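Endoglucanase (Clostridium thermocellum, PDB 2C24) binds beta-glucan chains, xyloglucan included, as the family 30 carbohydrate-binding module of a larger cellulosomal enzyme that probably has cellulase activity. Local coordinates at residues D18-K23 with F180-I185; E37-G42 with N62-V67; N92-F97 with K184-D189. All coordinates share one frame; numbering follows the deposited sequence.

All three contacts reach one antiparallel sheet. Contacts 1 and 3 are strand pairs in it; contact 2 lays a loop against the C-terminal end of strand 56-63. Strand 176-186 pairs with three strands of the sheet: 19-22 in contact 1, 94-101 in contact 3, and 56-63. Contacts 1 and 3 share Lys184 and Ile185, and their centres lie about 10 Å apart. The centre of contact 2 is about 22 Å from that of contact 1 and about 29 Å from that of contact 3. Along the chain, contact 2 is nested inside the loop closed by contact 1 and closes before contact 3 opens. The C-terminal strand thus ties early and middle chain parts into one sheet.

Contact 1: residues D18-K23 with F180-I185; sequences DVQIFK and FSDIKI
This contact is an antiparallel strand pair in a beta-sandwich: N-terminal strand 19-22 beside C-terminal strand 176-186. Val19 and Ile185 form a hydrogen-bonded pair, with Val19 N 2.8 Å from Ile185 O and Ile185 N bonding back to Val19 O. Gln20 and Lys184 follow as a non-hydrogen-bonded pair. A beta bulge comes next at Ile21-Phe22 opposite Ile183, where the chain turns a corner: Ile183 O accepts Ile21 N (2.7 Å) and Phe22 N (3.1 Å) from the same face of its plane. Gln20 bends at chi2 (69°), which brings its amide across to Asp182. Gln20 NE2 gives one bond to Asp182 OD2 (2.7 Å) and another to Phe22 O, which it meets from above the carbonyl plane. The amide and carboxylate planes are nearly coplanar, 4° apart. Lys184 NZ forms a salt bridge with Asp182 OD1 from above the carboxylate plane, so both oxygens of Asp182 are held. On the buried face, Ile21 CB meets Ile183 CG2 at 3.8 Å, Ile21 CD1 lies against Ile185 CG1, and Phe22 CB packs on Ile183 CD1. Leu166 of the second sheet touches both Ile21 and Ile183. Two antiparallel sheets meeting through such an apolar layer typify the beta-sandwich of many carbohydrate-binding modules.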
ATOM      1  N   ASP A  18     -15.605   6.317  -1.353  1.00 39.61           N
ATOM      2  CA  ASP A  18     -14.242   5.977  -0.966  1.00 38.91           C
ATOM      3  C   ASP A  18     -14.093   4.466  -0.796  1.00 38.24           C
ATOM      4  O   ASP A  18     -15.051   3.780  -0.422  1.00 38.33           O
ATOM      5  CB  ASP A  18     -13.866   6.684   0.341  1.00 39.16           C
ATOM      6  CG  ASP A  18     -13.666   8.183   0.167  1.00 40.04           C
ATOM      7  OD1 ASP A  18     -13.246   8.844   1.145  1.00 40.66           O
ATOM      8  OD2 ASP A  18     -13.918   8.702  -0.940  1.00 41.06           O
ATOM      9  N   VAL A  19     -12.903   3.952  -1.095  1.00 37.19           N
ATOM     10  CA  VAL A  19     -12.591   2.548  -0.845  1.00 36.39           C
ATOM     11  C   VAL A  19     -11.555   2.507   0.270  1.00 35.88           C
ATOM     12  O   VAL A  19     -10.379   2.813   0.056  1.00 35.74           O
ATOM     13  CB  VAL A  19     -12.084   1.812  -2.114  1.00 36.52           C
ATOM     14  CG1 VAL A  19     -11.819   0.333  -1.817  1.00 36.36           C
ATOM     15  CG2 VAL A  19     -13.094   1.947  -3.252  1.00 36.28           C
ATOM     16  N   GLN A  20     -12.012   2.157   1.469  1.00 35.08           N
ATOM     17  CA  GLN A  20     -11.159   2.167   2.649  1.00 34.47           C
ATOM     18  C   GLN A  20     -10.247   0.947   2.658  1.00 33.82           C
ATOM     19  O   GLN A  20     -10.703  -0.183   2.486  1.00 33.77           O
ATOM     20  CB  GLN A  20     -12.007   2.207   3.926  1.00 34.68           C
ATOM     21  CG  GLN A  20     -11.283   2.782   5.134  1.00 35.14           C
ATOM     22  CD  GLN A  20     -11.020   4.278   5.005  1.00 35.99           C
ATOM     23  OE1 GLN A  20     -11.903   5.045   4.617  1.00 37.35           O
ATOM     24  NE2 GLN A  20      -9.801   4.695   5.333  1.00 35.47           N
ATOM     25  N   ILE A  21      -8.955   1.191   2.843  1.00 33.20           N
ATOM     26  CA  ILE A  21      -7.968   0.118   2.922  1.00 32.58           C
ATOM     27  C   ILE A  21      -7.591  -0.118   4.382  1.00 32.41           C
ATOM     28  O   ILE A  21      -7.670  -1.248   4.877  1.00 32.62           O
ATOM     29  CB  ILE A  21      -6.728   0.406   2.021  1.00 32.46           C
ATOM     30  CG1 ILE A  21      -7.143   0.367   0.542  1.00 32.32           C
ATOM     31  CG2 ILE A  21      -5.604  -0.599   2.296  1.00 32.06           C
ATOM     32  CD1 ILE A  21      -6.122   0.929  -0.437  1.00 32.23           C
ATOM     33  N   PHE A  22      -7.190   0.949   5.065  1.00 32.05           N
ATOM     34  CA  PHE A  22      -6.966   0.900   6.504  1.00 32.11           C
ATOM     35  C   PHE A  22      -7.696   2.047   7.196  1.00 32.46           C
ATOM     36  O   PHE A  22      -7.617   3.196   6.752  1.00 32.40           O
ATOM     37  CB  PHE A  22      -5.471   0.943   6.842  1.00 31.77           C
ATOM     38  CG  PHE A  22      -5.190   1.144   8.309  1.00 31.18           C
ATOM     39  CD1 PHE A  22      -5.370   0.100   9.216  1.00 30.43           C
ATOM     40  CD2 PHE A  22      -4.765   2.380   8.788  1.00 30.51           C
ATOM     41  CE1 PHE A  22      -5.120   0.281  10.573  1.00 29.50           C
ATOM     42  CE2 PHE A  22      -4.518   2.572  10.143  1.00 30.06           C
ATOM     43  CZ  PHE A  22      -4.695   1.517  11.037  1.00 30.29           C
ATOM     44  N   LYS A  23      -8.402   1.723   8.281  1.00 32.71           N
ATOM     45  CA  LYS A  23      -9.067   2.734   9.109  1.00 33.04           C
ATOM     46  C   LYS A  23      -8.654   2.624  10.580  1.00 32.68           C
ATOM     47  O   LYS A  23      -7.992   3.516  11.114  1.00 32.82           O
ATOM     48  CB  LYS A  23     -10.595   2.642   8.968  1.00 33.10           C
ATOM     49  CG  LYS A  23     -11.354   3.873   9.478  1.00 33.75           C
ATOM     50  CD  LYS A  23     -12.844   3.573   9.655  1.00 34.19           C
ATOM     51  CE  LYS A  23     -13.637   4.833  10.006  1.00 36.57           C
ATOM     52  NZ  LYS A  23     -14.998   4.522  10.552  1.00 36.56           N
ATOM     53  N   PHE A 180       1.220   4.539   8.805  1.00 30.92           N
ATOM     54  CA  PHE A 180       0.186   4.940   7.858  1.00 30.69           C
ATOM     55  C   PHE A 180      -1.104   5.294   8.591  1.00 30.81           C
ATOM     56  O   PHE A 180      -1.410   4.724   9.643  1.00 30.59           O
ATOM     57  CB  PHE A 180      -0.103   3.806   6.877  1.00 30.73           C
ATOM     58  CG  PHE A 180       0.976   3.582   5.843  1.00 30.41           C
ATOM     59  CD1 PHE A 180       2.031   2.710   6.094  1.00 29.84           C
ATOM     60  CD2 PHE A 180       0.909   4.213   4.605  1.00 30.16           C
ATOM     61  CE1 PHE A 180       3.016   2.490   5.139  1.00 29.54           C
ATOM     62  CE2 PHE A 180       1.887   3.997   3.640  1.00 30.40           C
ATOM     63  CZ  PHE A 180       2.944   3.132   3.910  1.00 30.29           C
ATOM     64  N   SER A 181      -1.867   6.222   8.021  1.00 31.03           N
ATOM     65  CA  SER A 181      -3.157   6.593   8.579  1.00 31.37           C
ATOM     66  C   SER A 181      -4.176   6.809   7.462  1.00 31.65           C
ATOM     67  O   SER A 181      -3.853   7.391   6.425  1.00 31.74           O
ATOM     68  CB  SER A 181      -3.012   7.852   9.445  1.00 31.56           C
ATOM     69  OG  SER A 181      -4.147   8.053  10.271  1.00 31.76           O
ATOM     70  N   ASP A 182      -5.393   6.306   7.669  1.00 32.13           N
ATOM     71  CA  ASP A 182      -6.522   6.536   6.754  1.00 32.79           C
ATOM     72  C   ASP A 182      -6.181   6.228   5.286  1.00 32.83           C
ATOM     73  O   ASP A 182      -6.249   7.109   4.420  1.00 32.76           O
ATOM     74  CB  ASP A 182      -7.044   7.983   6.909  1.00 33.09           C
ATOM     75  CG  ASP A 182      -8.444   8.174   6.345  1.00 34.82           C
ATOM     76  OD1 ASP A 182      -8.818   9.334   6.066  1.00 37.37           O
ATOM     77  OD2 ASP A 182      -9.179   7.178   6.180  1.00 37.38           O
ATOM     78  N   ILE A 183      -5.814   4.977   5.008  1.00 32.94           N
ATOM     79  CA  ILE A 183      -5.491   4.576   3.643  1.00 32.93           C
ATOM     80  C   ILE A 183      -6.787   4.305   2.885  1.00 33.40           C
ATOM     81  O   ILE A 183      -7.617   3.505   3.319  1.00 33.06           O
ATOM     82  CB  ILE A 183      -4.531   3.360   3.581  1.00 33.07           C
ATOM     83  CG1 ILE A 183      -3.334   3.564   4.519  1.00 32.78           C
ATOM     84  CG2 ILE A 183      -4.047   3.137   2.143  1.00 32.48           C
ATOM     85  CD1 ILE A 183      -2.504   2.313   4.751  1.00 32.66           C
ATOM     86  N   LYS A 184      -6.952   4.992   1.756  1.00 34.07           N
ATOM     87  CA  LYS A 184      -8.198   4.962   0.998  1.00 34.93           C
ATOM     88  C   LYS A 184      -7.983   5.261  -0.489  1.00 35.49           C
ATOM     89  O   LYS A 184      -7.019   5.937  -0.861  1.00 35.14           O
ATOM     90  CB  LYS A 184      -9.217   5.948   1.601  1.00 34.75           C
ATOM     91  CG  LYS A 184      -8.745   7.405   1.670  1.00 35.16           C
ATOM     92  CD  LYS A 184      -9.723   8.277   2.451  1.00 35.74           C
ATOM     93  CE  LYS A 184      -9.354   9.764   2.392  1.00 37.60           C
ATOM     94  NZ  LYS A 184      -8.032  10.088   3.021  1.00 38.27           N
ATOM     95  N   ILE A 185      -8.878   4.728  -1.320  1.00 36.53           N
ATOM     96  CA  ILE A 185      -8.970   5.086  -2.730  1.00 38.03           C
ATOM     97  C   ILE A 185     -10.161   6.027  -2.902  1.00 39.27           C
ATOM     98  O   ILE A 185     -11.295   5.670  -2.569  1.00 38.99           O
ATOM     99  CB  ILE A 185      -9.178   3.843  -3.646  1.00 38.05           C
ATOM    100  CG1 ILE A 185      -8.063   2.800  -3.462  1.00 38.19           C
ATOM    101  CG2 ILE A 185      -9.330   4.260  -5.118  1.00 38.06           C
ATOM    102  CD1 ILE A 185      -6.656   3.308  -3.734  1.00 38.27           C
TER

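Contact 2: residues E37-G42 with N62-V67; sequences ELETIG and NVQTTV
Leu38 and Val63 face each other in a single backbone bridge, with their CA atoms 4.2 Å apart, where the loop 37-42 runs past the end of strand 56-63. Two hydrogen bonds flank the bridge. Glu39 N meets Asn62 O at 2.8 Å, and Gln64 N meets Glu37 O at 2.7 Å. A water extends the link, giving a bond to Glu39 O and taking one from Asn62 N. Glu37 packs through its aliphatic part. Its chain bends at chi2 (86°), and Glu37 CG comes to 3.4 Å from Val67 CG2, the two side chains crossing at about a right angle. Glu37 CB rests on Val63 CG2 at 3.8 Å. The polar end of Glu37 turns to the preceding chain: Glu37 OE2 bonds to Met35 N and to Ser33 OG at the end of strand 29-33. Leu38 CD1 lies 3.8 Å from Asn62 O. Glu39 OE1 and Asn62 OD1 come to 3.2 Å, but both are acceptors and do not bond. Their carboxylate and amide planes are turned 88° apart. Each group has a partner outside the contact: Glu39 OE2 makes a salt bridge with Arg60, and Asn62 ND2 bonds to Phe176 O. The chemistry implies that backbone bonds and a bridging water join the loop to the strand, while the carboxylates of Glu37 and Glu39 find their polar partners outside the two segments.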
ATOM      1  N   GLU A  37      12.775 -10.161   8.541  1.00 31.02           N
ATOM      2  CA  GLU A  37      13.174  -8.767   8.785  1.00 30.96           C
ATOM      3  C   GLU A  37      11.957  -7.863   8.963  1.00 30.40           C
ATOM      4  O   GLU A  37      11.975  -6.945   9.784  1.00 30.70           O
ATOM      5  CB  GLU A  37      14.026  -8.211   7.634  1.00 31.23           C
ATOM      6  CG  GLU A  37      14.955  -9.196   6.957  1.00 33.18           C
ATOM      7  CD  GLU A  37      14.279  -9.982   5.844  1.00 35.01           C
ATOM      8  OE1 GLU A  37      14.349  -9.550   4.671  1.00 35.60           O
ATOM      9  OE2 GLU A  37      13.677 -11.031   6.146  1.00 35.85           O
ATOM     10  N   LEU A  38      10.913  -8.118   8.173  1.00 29.74           N
ATOM     11  CA  LEU A  38       9.666  -7.364   8.260  1.00 28.98           C
ATOM     12  C   LEU A  38       8.859  -7.805   9.474  1.00 28.75           C
ATOM     13  O   LEU A  38       8.607  -8.995   9.659  1.00 28.75           O
ATOM     14  CB  LEU A  38       8.834  -7.548   6.985  1.00 28.84           C
ATOM     15  CG  LEU A  38       7.488  -6.821   6.881  1.00 28.39           C
ATOM     16  CD1 LEU A  38       7.684  -5.315   6.805  1.00 27.12           C
ATOM     17  CD2 LEU A  38       6.706  -7.325   5.674  1.00 28.41           C
ATOM     18  N   GLU A  39       8.453  -6.834  10.286  1.00 28.54           N
ATOM     19  CA  GLU A  39       7.602  -7.089  11.442  1.00 28.36           C
ATOM     20  C   GLU A  39       6.161  -7.370  11.025  1.00 28.12           C
ATOM     21  O   GLU A  39       5.504  -6.534  10.396  1.00 28.08           O
ATOM     22  CB  GLU A  39       7.630  -5.902  12.403  1.00 28.45           C
ATOM     23  CG  GLU A  39       6.897  -6.185  13.708  1.00 29.34           C
ATOM     24  CD  GLU A  39       6.580  -4.938  14.491  1.00 29.99           C
ATOM     25  OE1 GLU A  39       6.876  -3.829  14.004  1.00 31.01           O
ATOM     26  OE2 GLU A  39       6.021  -5.070  15.598  1.00 31.22           O
ATOM     27  N   THR A  40       5.681  -8.556  11.382  1.00 27.89           N
ATOM     28  CA  THR A  40       4.308  -8.961  11.110  1.00 27.44           C
ATOM     29  C   THR A  40       3.732  -9.702  12.306  1.00 27.39           C
ATOM     30  O   THR A  40       4.475 -10.250  13.129  1.00 27.29           O
ATOM     31  CB  THR A  40       4.213  -9.920   9.894  1.00 27.48           C
ATOM     32  OG1 THR A  40       4.919 -11.136  10.184  1.00 27.14           O
ATOM     33  CG2 THR A  40       4.792  -9.280   8.634  1.00 27.07           C
ATOM     34  N   ILE A  41       2.403  -9.715  12.378  1.00 27.20           N
ATOM     35  CA  ILE A  41       1.660 -10.531  13.327  1.00 27.04           C
ATOM     36  C   ILE A  41       0.472 -11.169  12.591  1.00 26.67           C
ATOM     37  O   ILE A  41      -0.308 -10.476  11.934  1.00 26.70           O
ATOM     38  CB  ILE A  41       1.234  -9.709  14.585  1.00 27.07           C
ATOM     39  CG1 ILE A  41       0.470 -10.586  15.583  1.00 27.18           C
ATOM     40  CG2 ILE A  41       0.472  -8.430  14.194  1.00 27.29           C
ATOM     41  CD1 ILE A  41       0.211  -9.922  16.924  1.00 27.53           C
ATOM     42  N   GLY A  42       0.361 -12.493  12.684  1.00 26.24           N
ATOM     43  CA  GLY A  42      -0.612 -13.256  11.902  1.00 25.74           C
ATOM     44  C   GLY A  42      -0.436 -13.032  10.409  1.00 25.51           C
ATOM     45  O   GLY A  42      -1.414 -12.913   9.671  1.00 25.39           O
ATOM     46  N   ASN A  62       7.384  -1.848   9.323  1.00 35.20           N
ATOM     47  CA  ASN A  62       8.670  -1.835  10.017  1.00 36.13           C
ATOM     48  C   ASN A  62       9.570  -3.001   9.606  1.00 36.91           C
ATOM     49  O   ASN A  62       9.347  -4.146  10.016  1.00 36.72           O
ATOM     50  CB  ASN A  62       8.427  -1.832  11.538  1.00 36.28           C
ATOM     51  CG  ASN A  62       9.717  -1.946  12.366  1.00 36.75           C
ATOM     52  OD1 ASN A  62       9.692  -2.469  13.480  1.00 36.96           O
ATOM     53  ND2 ASN A  62      10.831  -1.448  11.833  1.00 36.57           N
ATOM     54  N   VAL A  63      10.578  -2.708   8.785  1.00 37.99           N
ATOM     55  CA  VAL A  63      11.653  -3.667   8.522  1.00 39.27           C
ATOM     56  C   VAL A  63      12.754  -3.442   9.565  1.00 40.25           C
ATOM     57  O   VAL A  63      13.220  -2.311   9.766  1.00 40.44           O
ATOM     58  CB  VAL A  63      12.163  -3.619   7.052  1.00 39.25           C
ATOM     59  CG1 VAL A  63      12.534  -2.220   6.647  1.00 39.95           C
ATOM     60  CG2 VAL A  63      13.347  -4.563   6.839  1.00 39.62           C
ATOM     61  N   GLN A  64      13.142  -4.526  10.233  1.00 41.43           N
ATOM     62  CA  GLN A  64      13.906  -4.453  11.480  1.00 42.68           C
ATOM     63  C   GLN A  64      15.415  -4.581  11.296  1.00 43.55           C
ATOM     64  O   GLN A  64      16.187  -4.000  12.065  1.00 43.86           O
ATOM     65  CB  GLN A  64      13.398  -5.510  12.469  1.00 42.71           C
ATOM     66  CG  GLN A  64      11.945  -5.297  12.918  1.00 43.12           C
ATOM     67  CD  GLN A  64      11.266  -6.580  13.385  1.00 43.94           C
ATOM     68  OE1 GLN A  64      11.222  -7.579  12.658  1.00 44.60           O
ATOM     69  NE2 GLN A  64      10.721  -6.552  14.596  1.00 43.45           N
ATOM     70  N   THR A  65      15.830  -5.353  10.293  1.00 44.55           N
ATOM     71  CA  THR A  65      17.250  -5.518   9.966  1.00 45.50           C
ATOM     72  C   THR A  65      17.499  -5.433   8.451  1.00 46.07           C
ATOM     73  O   THR A  65      16.566  -5.230   7.667  1.00 46.17           O
ATOM     74  CB  THR A  65      17.845  -6.834  10.550  1.00 45.66           C
ATOM     75  OG1 THR A  65      17.027  -7.951  10.183  1.00 45.77           O
ATOM     76  CG2 THR A  65      17.946  -6.763  12.074  1.00 45.87           C
ATOM     77  N   THR A  66      18.759  -5.592   8.053  1.00 46.73           N
ATOM     78  CA  THR A  66      19.184  -5.346   6.676  1.00 47.42           C
ATOM     79  C   THR A  66      18.895  -6.508   5.714  1.00 47.71           C
ATOM     80  O   THR A  66      17.975  -6.420   4.897  1.00 47.95           O
ATOM     81  CB  THR A  66      20.682  -4.942   6.624  1.00 47.52           C
ATOM     82  OG1 THR A  66      20.916  -3.876   7.553  1.00 47.96           O
ATOM     83  CG2 THR A  66      21.081  -4.477   5.224  1.00 47.71           C
ATOM     84  N   VAL A  67      19.683  -7.578   5.823  1.00 48.11           N
ATOM     85  CA  VAL A  67      19.669  -8.724   4.885  1.00 48.39           C
ATOM     86  C   VAL A  67      20.067  -8.346   3.444  1.00 48.44           C
ATOM     87  O   VAL A  67      19.382  -7.576   2.764  1.00 48.50           O
ATOM     88  CB  VAL A  67      18.330  -9.530   4.925  1.00 48.37           C
ATOM     89  CG1 VAL A  67      18.311 -10.612   3.852  1.00 48.54           C
ATOM     90  CG2 VAL A  67      18.134 -10.164   6.291  1.00 48.55           C
TER
HETATM   91  O   HOH W   1       5.676  -3.911   9.966  1.00 27.58           O

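Contact 3: residues N92-F97 with K184-D189; sequences NGYLEF and KITSED
Leu95 and Ile185 form the tightly packed side of this antiparallel pair, their CD1 atoms 3.6 Å apart. They sit opposite each other as a non-hydrogen-bonded pair. With Leu95 CG anti to the backbone N (chi1 164°), the side chain reaches toward Ile185 and the two cross obliquely. Hydrogen-bonded pairs lie on either side of them. Glu96 N meets Lys184 O at 2.9 Å, and Lys184 N returns a bond to Glu96 O. Tyr94 N meets Thr186 O at 2.8 Å, and Thr186 N answers to Tyr94 O at 3.1 Å. The other face is polar and more open. Here Tyr94, Glu96, Lys184 and Thr186 are all partly exposed. Thr186 OG1 lies at the edge of the Tyr94 ring, near its plane. The Glu96 side chain is extended and crosses that of Thr186 at about a right angle. Beyond the strand ends, exposed Asn92 meets Asp189. Asn92 ND2 reaches the syn lone pair of Asp189 OD1 at 2.7 Å, with a weak second bond to OD2. The amide and carboxylate planes are 67° apart. Strand 94-101 lies between strands 176-186 and 142-147. From the latter, Lys145 makes a cation-pi contact with Tyr94. Strand 19-22 flanks the far side of 176-186, and Phe112 of strand 109-114 in the second sheet packs against Leu95 and Ile185.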
ATOM      1  N   ASN A  92      -9.494  10.194 -12.598  1.00 39.33           N
ATOM      2  CA  ASN A  92      -9.092  11.297 -11.723  1.00 39.57           C
ATOM      3  C   ASN A  92      -8.869  10.904 -10.260  1.00 39.49           C
ATOM      4  O   ASN A  92      -8.465  11.739  -9.446  1.00 39.55           O
ATOM      5  CB  ASN A  92     -10.107  12.446 -11.824  1.00 39.87           C
ATOM      6  CG  ASN A  92     -10.264  12.964 -13.247  1.00 40.44           C
ATOM      7  OD1 ASN A  92      -9.317  13.478 -13.847  1.00 41.14           O
ATOM      8  ND2 ASN A  92     -11.463  12.817 -13.797  1.00 41.23           N
ATOM      9  N   GLY A  93      -9.116   9.633  -9.941  1.00 39.40           N
ATOM     10  CA  GLY A  93      -8.979   9.117  -8.577  1.00 38.91           C
ATOM     11  C   GLY A  93      -7.573   9.146  -8.005  1.00 38.77           C
ATOM     12  O   GLY A  93      -6.592   9.258  -8.747  1.00 38.86           O
ATOM     13  N   TYR A  94      -7.484   9.053  -6.679  1.00 38.46           N
ATOM     14  CA  TYR A  94      -6.204   9.043  -5.974  1.00 38.22           C
ATOM     15  C   TYR A  94      -6.094   7.862  -5.007  1.00 37.69           C
ATOM     16  O   TYR A  94      -7.100   7.256  -4.632  1.00 37.79           O
ATOM     17  CB  TYR A  94      -6.011  10.340  -5.176  1.00 38.89           C
ATOM     18  CG  TYR A  94      -6.029  11.611  -5.993  1.00 39.63           C
ATOM     19  CD1 TYR A  94      -7.233  12.255  -6.282  1.00 40.36           C
ATOM     20  CD2 TYR A  94      -4.845  12.180  -6.461  1.00 40.68           C
ATOM     21  CE1 TYR A  94      -7.259  13.432  -7.029  1.00 40.95           C
ATOM     22  CE2 TYR A  94      -4.859  13.360  -7.210  1.00 41.42           C
ATOM     23  CZ  TYR A  94      -6.074  13.977  -7.491  1.00 40.91           C
ATOM     24  OH  TYR A  94      -6.110  15.141  -8.232  1.00 40.77           O
ATOM     25  N   LEU A  95      -4.861   7.541  -4.626  1.00 36.96           N
ATOM     26  CA  LEU A  95      -4.595   6.747  -3.437  1.00 36.31           C
ATOM     27  C   LEU A  95      -4.140   7.727  -2.368  1.00 36.07           C
ATOM     28  O   LEU A  95      -3.085   8.354  -2.488  1.00 35.78           O
ATOM     29  CB  LEU A  95      -3.517   5.687  -3.693  1.00 36.31           C
ATOM     30  CG  LEU A  95      -2.846   5.015  -2.485  1.00 36.00           C
ATOM     31  CD1 LEU A  95      -3.798   4.097  -1.721  1.00 35.75           C
ATOM     32  CD2 LEU A  95      -1.609   4.248  -2.926  1.00 36.12           C
ATOM     33  N   GLU A  96      -4.951   7.859  -1.325  1.00 35.82           N
ATOM     34  CA  GLU A  96      -4.691   8.828  -0.274  1.00 35.80           C
ATOM     35  C   GLU A  96      -4.395   8.144   1.045  1.00 35.50           C
ATOM     36  O   GLU A  96      -4.992   7.113   1.371  1.00 35.50           O
ATOM     37  CB  GLU A  96      -5.875   9.785  -0.121  1.00 35.82           C
ATOM     38  CG  GLU A  96      -6.210  10.557  -1.390  1.00 36.14           C
ATOM     39  CD  GLU A  96      -7.251  11.642  -1.164  1.00 36.53           C
ATOM     40  OE1 GLU A  96      -8.266  11.648  -1.890  1.00 37.41           O
ATOM     41  OE2 GLU A  96      -7.059  12.488  -0.265  1.00 37.32           O
ATOM     42  N   PHE A  97      -3.461   8.731   1.787  1.00 35.21           N
ATOM     43  CA  PHE A  97      -3.063   8.261   3.108  1.00 35.01           C
ATOM     44  C   PHE A  97      -2.174   9.315   3.754  1.00 35.10           C
ATOM     45  O   PHE A  97      -1.610  10.167   3.067  1.00 34.99           O
ATOM     46  CB  PHE A  97      -2.317   6.919   3.025  1.00 34.95           C
ATOM     47  CG  PHE A  97      -1.072   6.956   2.168  1.00 34.81           C
ATOM     48  CD1 PHE A  97       0.174   7.203   2.735  1.00 34.09           C
ATOM     49  CD2 PHE A  97      -1.147   6.726   0.797  1.00 34.24           C
ATOM     50  CE1 PHE A  97       1.320   7.234   1.954  1.00 33.76           C
ATOM     51  CE2 PHE A  97      -0.010   6.755   0.007  1.00 33.95           C
ATOM     52  CZ  PHE A  97       1.227   7.010   0.586  1.00 34.47           C
ATOM     53  N   LYS A 184      -6.952   4.992   1.756  1.00 34.07           N
ATOM     54  CA  LYS A 184      -8.198   4.962   0.998  1.00 34.93           C
ATOM     55  C   LYS A 184      -7.983   5.261  -0.489  1.00 35.49           C
ATOM     56  O   LYS A 184      -7.019   5.937  -0.861  1.00 35.14           O
ATOM     57  CB  LYS A 184      -9.217   5.948   1.601  1.00 34.75           C
ATOM     58  CG  LYS A 184      -8.745   7.405   1.670  1.00 35.16           C
ATOM     59  CD  LYS A 184      -9.723   8.277   2.451  1.00 35.74           C
ATOM     60  CE  LYS A 184      -9.354   9.764   2.392  1.00 37.60           C
ATOM     61  NZ  LYS A 184      -8.032  10.088   3.021  1.00 38.27           N
ATOM     62  N   ILE A 185      -8.878   4.728  -1.320  1.00 36.53           N
ATOM     63  CA  ILE A 185      -8.970   5.086  -2.730  1.00 38.03           C
ATOM     64  C   ILE A 185     -10.161   6.027  -2.902  1.00 39.27           C
ATOM     65  O   ILE A 185     -11.295   5.670  -2.569  1.00 38.99           O
ATOM     66  CB  ILE A 185      -9.178   3.843  -3.646  1.00 38.05           C
ATOM     67  CG1 ILE A 185      -8.063   2.800  -3.462  1.00 38.19           C
ATOM     68  CG2 ILE A 185      -9.330   4.260  -5.118  1.00 38.06           C
ATOM     69  CD1 ILE A 185      -6.656   3.308  -3.734  1.00 38.27           C
ATOM     70  N   THR A 186      -9.899   7.225  -3.417  1.00 41.09           N
ATOM     71  CA  THR A 186     -10.944   8.228  -3.612  1.00 43.02           C
ATOM     72  C   THR A 186     -11.043   8.637  -5.077  1.00 44.41           C
ATOM     73  O   THR A 186     -10.107   8.433  -5.848  1.00 44.71           O
ATOM     74  CB  THR A 186     -10.676   9.497  -2.769  1.00 43.01           C
ATOM     75  OG1 THR A 186      -9.514  10.168  -3.270  1.00 43.21           O
ATOM     76  CG2 THR A 186     -10.468   9.155  -1.295  1.00 43.03           C
ATOM     77  N   SER A 187     -12.184   9.202  -5.460  1.00 46.23           N
ATOM     78  CA  SER A 187     -12.333   9.840  -6.766  1.00 47.82           C
ATOM     79  C   SER A 187     -13.332  10.990  -6.691  1.00 49.15           C
ATOM     80  O   SER A 187     -14.501  10.788  -6.351  1.00 49.25           O
ATOM     81  CB  SER A 187     -12.766   8.836  -7.837  1.00 47.67           C
ATOM     82  OG  SER A 187     -12.776   9.448  -9.117  1.00 47.38           O
ATOM     83  N   GLU A 188     -12.858  12.192  -7.019  1.00 50.70           N
ATOM     84  CA  GLU A 188     -13.706  13.384  -7.055  1.00 52.19           C
ATOM     85  C   GLU A 188     -14.628  13.372  -8.289  1.00 53.07           C
ATOM     86  O   GLU A 188     -15.417  14.298  -8.498  1.00 53.43           O
ATOM     87  CB  GLU A 188     -12.837  14.653  -6.995  1.00 52.21           C
ATOM     88  CG  GLU A 188     -13.572  15.947  -6.599  1.00 53.15           C
ATOM     89  CD  GLU A 188     -13.881  16.072  -5.103  1.00 54.28           C
ATOM     90  OE1 GLU A 188     -13.599  15.131  -4.325  1.00 54.28           O
ATOM     91  OE2 GLU A 188     -14.416  17.132  -4.703  1.00 54.58           O
ATOM     92  N   ASP A 189     -14.527  12.317  -9.097  1.00 54.07           N
ATOM     93  CA  ASP A 189     -15.455  12.089 -10.205  1.00 55.00           C
ATOM     94  C   ASP A 189     -16.810  11.628  -9.686  1.00 55.48           C
ATOM     95  O   ASP A 189     -16.902  11.061  -8.594  1.00 55.65           O
ATOM     96  CB  ASP A 189     -14.890  11.061 -11.193  1.00 55.16           C
ATOM     97  CG  ASP A 189     -13.915  11.674 -12.186  1.00 55.69           C
ATOM     98  OD1 ASP A 189     -13.454  12.817 -11.960  1.00 56.45           O
ATOM     99  OD2 ASP A 189     -13.606  11.011 -13.198  1.00 56.14           O
TER